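Local coordinates for MAGE domain-containing protein (Xenopus laevis, PDB 7DG2) that serves as the MAGE-family Nse3 subunit that pairs with Nse1 and, together with it, probably shapes Nse4 within the DNA-binding Smc5/6 complex, at residues I75-N80 with G174-K179. Numbering follows the deposited sequence.
Sequences IYILTN and GQRAFK
Ile77 lies against one face of the Arg176 guanidinium, with its CG2 methyl toward the rim, 3.3 Å from NH2. The arginine reaches it with CG anti to the backbone N (chi1 -180°) and a chain bent at chi3, which lays the flat end across the isoleucine. The other branch of Ile77 extends to the helix itself, where CD1 packs 3.8 Å from Lys179 CB and 4.1 Å from Arg176 CG. Beyond CB the lysine leads away from the strand. Two residues along the strand, Thr79 CG2 approaches the backbone O of Lys179 at 4.2 Å, while the threonine hydroxyl is engaged by Glu67 on the neighbouring strand. At the other end, Ile75 CD1 comes within 4.3 Å of Gln175 OE1.

A water in the guanidinium plane links the two segments, accepting from Arg176 NH1 at 2.8 Å and from the backbone Leu78 N at 2.9 Å. Further bonds fix the guanidinium's rotation: NH1 forms a salt bridge with Glu180, NE donates to Gln153 O, and NH2 bonds weakly to Lys27 O. Strand 75-80, central in one antiparallel sheet, is joined to the helix directly following strand 169-173 of the other, two sheets consistent with the tandem winged-helix fold of MAGE domains. The junction thus combines apolar packing on a cationic face with a water bridge to the strand backbone, its charge probably offset by Glu180.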
loop_
_atom_site.group_PDB
_atom_site.type_symbol
_atom_site.label_atom_id
_atom_site.label_comp_id
_atom_site.label_asym_id
_atom_site.label_seq_id
_atom_site.Cartn_x
_atom_site.Cartn_y
_atom_site.Cartn_z
ATOM N N ILE B 75 4.384 3.330 22.772
ATOM C CA ILE B 75 4.224 3.486 21.331
ATOM C C ILE B 75 3.878 2.129 20.726
ATOM O O ILE B 75 4.421 1.085 21.123
ATOM C CB ILE B 75 5.462 4.121 20.660
ATOM C CG1 ILE B 75 6.694 3.235 20.792
ATOM C CG2 ILE B 75 5.737 5.504 21.271
ATOM C CD1 ILE B 75 7.857 3.668 19.899
ATOM N N TYR B 76 2.946 2.148 19.782
ATOM C CA TYR B 76 2.365 0.940 19.206
ATOM C C TYR B 76 2.773 0.767 17.753
ATOM O O TYR B 76 3.079 1.735 17.058
ATOM C CB TYR B 76 0.843 0.984 19.238
ATOM C CG TYR B 76 0.221 1.135 20.610
ATOM C CD1 TYR B 76 0.581 0.304 21.662
ATOM C CD2 TYR B 76 -0.742 2.104 20.838
ATOM C CE1 TYR B 76 -0.010 0.450 22.920
ATOM C CE2 TYR B 76 -1.346 2.245 22.077
ATOM C CZ TYR B 76 -0.979 1.422 23.109
ATOM O OH TYR B 76 -1.574 1.591 24.343
ATOM N N ILE B 77 2.737 -0.485 17.296
ATOM C CA ILE B 77 2.796 -0.818 15.877
ATOM C C ILE B 77 1.687 -1.825 15.595
ATOM O O ILE B 77 1.040 -2.343 16.506
ATOM C CB ILE B 77 4.164 -1.389 15.446
ATOM C CG1 ILE B 77 4.416 -2.744 16.111
ATOM C CG2 ILE B 77 5.299 -0.411 15.744
ATOM C CD1 ILE B 77 5.641 -3.463 15.537
ATOM N N LEU B 78 1.485 -2.118 14.307
ATOM C CA LEU B 78 0.551 -3.150 13.878
ATOM C C LEU B 78 1.351 -4.284 13.249
ATOM O O LEU B 78 2.145 -4.042 12.341
ATOM C CB LEU B 78 -0.459 -2.588 12.862
ATOM C CG LEU B 78 -1.396 -1.484 13.348
ATOM C CD1 LEU B 78 -2.221 -0.966 12.170
ATOM C CD2 LEU B 78 -2.304 -1.993 14.463
ATOM N N THR B 79 1.155 -5.512 13.734
ATOM C CA THR B 79 1.803 -6.687 13.152
ATOM C C THR B 79 0.739 -7.647 12.630
ATOM O O THR B 79 -0.453 -7.519 12.924
ATOM C CB THR B 79 2.704 -7.415 14.165
ATOM O OG1 THR B 79 1.900 -7.933 15.226
ATOM C CG2 THR B 79 3.758 -6.462 14.734
ATOM N N ASN B 80 1.181 -8.627 11.842
ATOM C CA ASN B 80 0.253 -9.496 11.135
ATOM C C ASN B 80 -0.011 -10.758 11.950
ATOM O O ASN B 80 0.927 -11.405 12.429
ATOM C CB ASN B 80 0.814 -9.859 9.760
ATOM C CG ASN B 80 -0.270 -10.145 8.755
ATOM O OD1 ASN B 80 -1.311 -10.720 9.095
ATOM N ND2 ASN B 80 -0.051 -9.718 7.511
ATOM N N GLY B 174 16.281 -2.693 15.777
ATOM C CA GLY B 174 15.305 -1.862 16.450
ATOM C C GLY B 174 14.112 -2.652 16.991
ATOM O O GLY B 174 13.932 -3.832 16.698
ATOM N N GLN B 175 13.287 -1.949 17.777
ATOM C CA GLN B 175 12.140 -2.570 18.427
ATOM C C GLN B 175 11.166 -3.167 17.417
ATOM O O GLN B 175 10.547 -4.206 17.685
ATOM C CB GLN B 175 11.431 -1.534 19.305
ATOM C CG GLN B 175 12.247 -1.046 20.523
ATOM C CD GLN B 175 11.805 0.337 21.017
ATOM O OE1 GLN B 175 11.377 1.188 20.227
ATOM N NE2 GLN B 175 11.911 0.564 22.329
ATOM N N ARG B 176 11.006 -2.534 16.254
ATOM C CA ARG B 176 10.083 -3.101 15.269
ATOM C C ARG B 176 10.594 -4.433 14.724
ATOM O O ARG B 176 9.798 -5.348 14.483
ATOM C CB ARG B 176 9.827 -2.108 14.135
ATOM C CG ARG B 176 8.859 -2.670 13.089
ATOM C CD ARG B 176 8.629 -1.705 11.936
ATOM N NE ARG B 176 7.823 -0.541 12.279
ATOM C CZ ARG B 176 6.491 -0.514 12.322
ATOM N NH1 ARG B 176 5.785 -1.604 12.062
ATOM N NH2 ARG B 176 5.870 0.621 12.629
ATOM N N ALA B 177 11.916 -4.574 14.532
ATOM C CA ALA B 177 12.461 -5.844 14.061
ATOM C C ALA B 177 12.172 -6.966 15.049
ATOM O O ALA B 177 11.824 -8.084 14.648
ATOM C CB ALA B 177 13.970 -5.728 13.823
ATOM N N PHE B 178 12.314 -6.695 16.346
ATOM C CA PHE B 178 12.064 -7.761 17.309
ATOM C C PHE B 178 10.605 -8.178 17.352
ATOM O O PHE B 178 10.318 -9.306 17.766
ATOM C CB PHE B 178 12.521 -7.343 18.707
ATOM C CG PHE B 178 14.003 -7.447 18.901
ATOM C CD1 PHE B 178 14.611 -8.692 18.976
ATOM C CD2 PHE B 178 14.785 -6.311 18.992
ATOM C CE1 PHE B 178 15.983 -8.801 19.145
ATOM C CE2 PHE B 178 16.148 -6.411 19.163
ATOM C CZ PHE B 178 16.750 -7.658 19.237
ATOM N N LYS B 179 9.679 -7.304 16.929
ATOM C CA LYS B 179 8.262 -7.654 16.909
ATOM C C LYS B 179 7.809 -8.236 15.576
ATOM O O LYS B 179 6.902 -9.076 15.555
ATOM C CB LYS B 179 7.403 -6.426 17.235
ATOM C CG LYS B 179 7.621 -5.875 18.622
ATOM C CD LYS B 179 7.268 -6.877 19.687
ATOM C CE LYS B 179 7.512 -6.303 21.078
ATOM N NZ LYS B 179 7.109 -7.274 22.139
HETATM O O HOH W 1 2.999 -1.365 11.944
#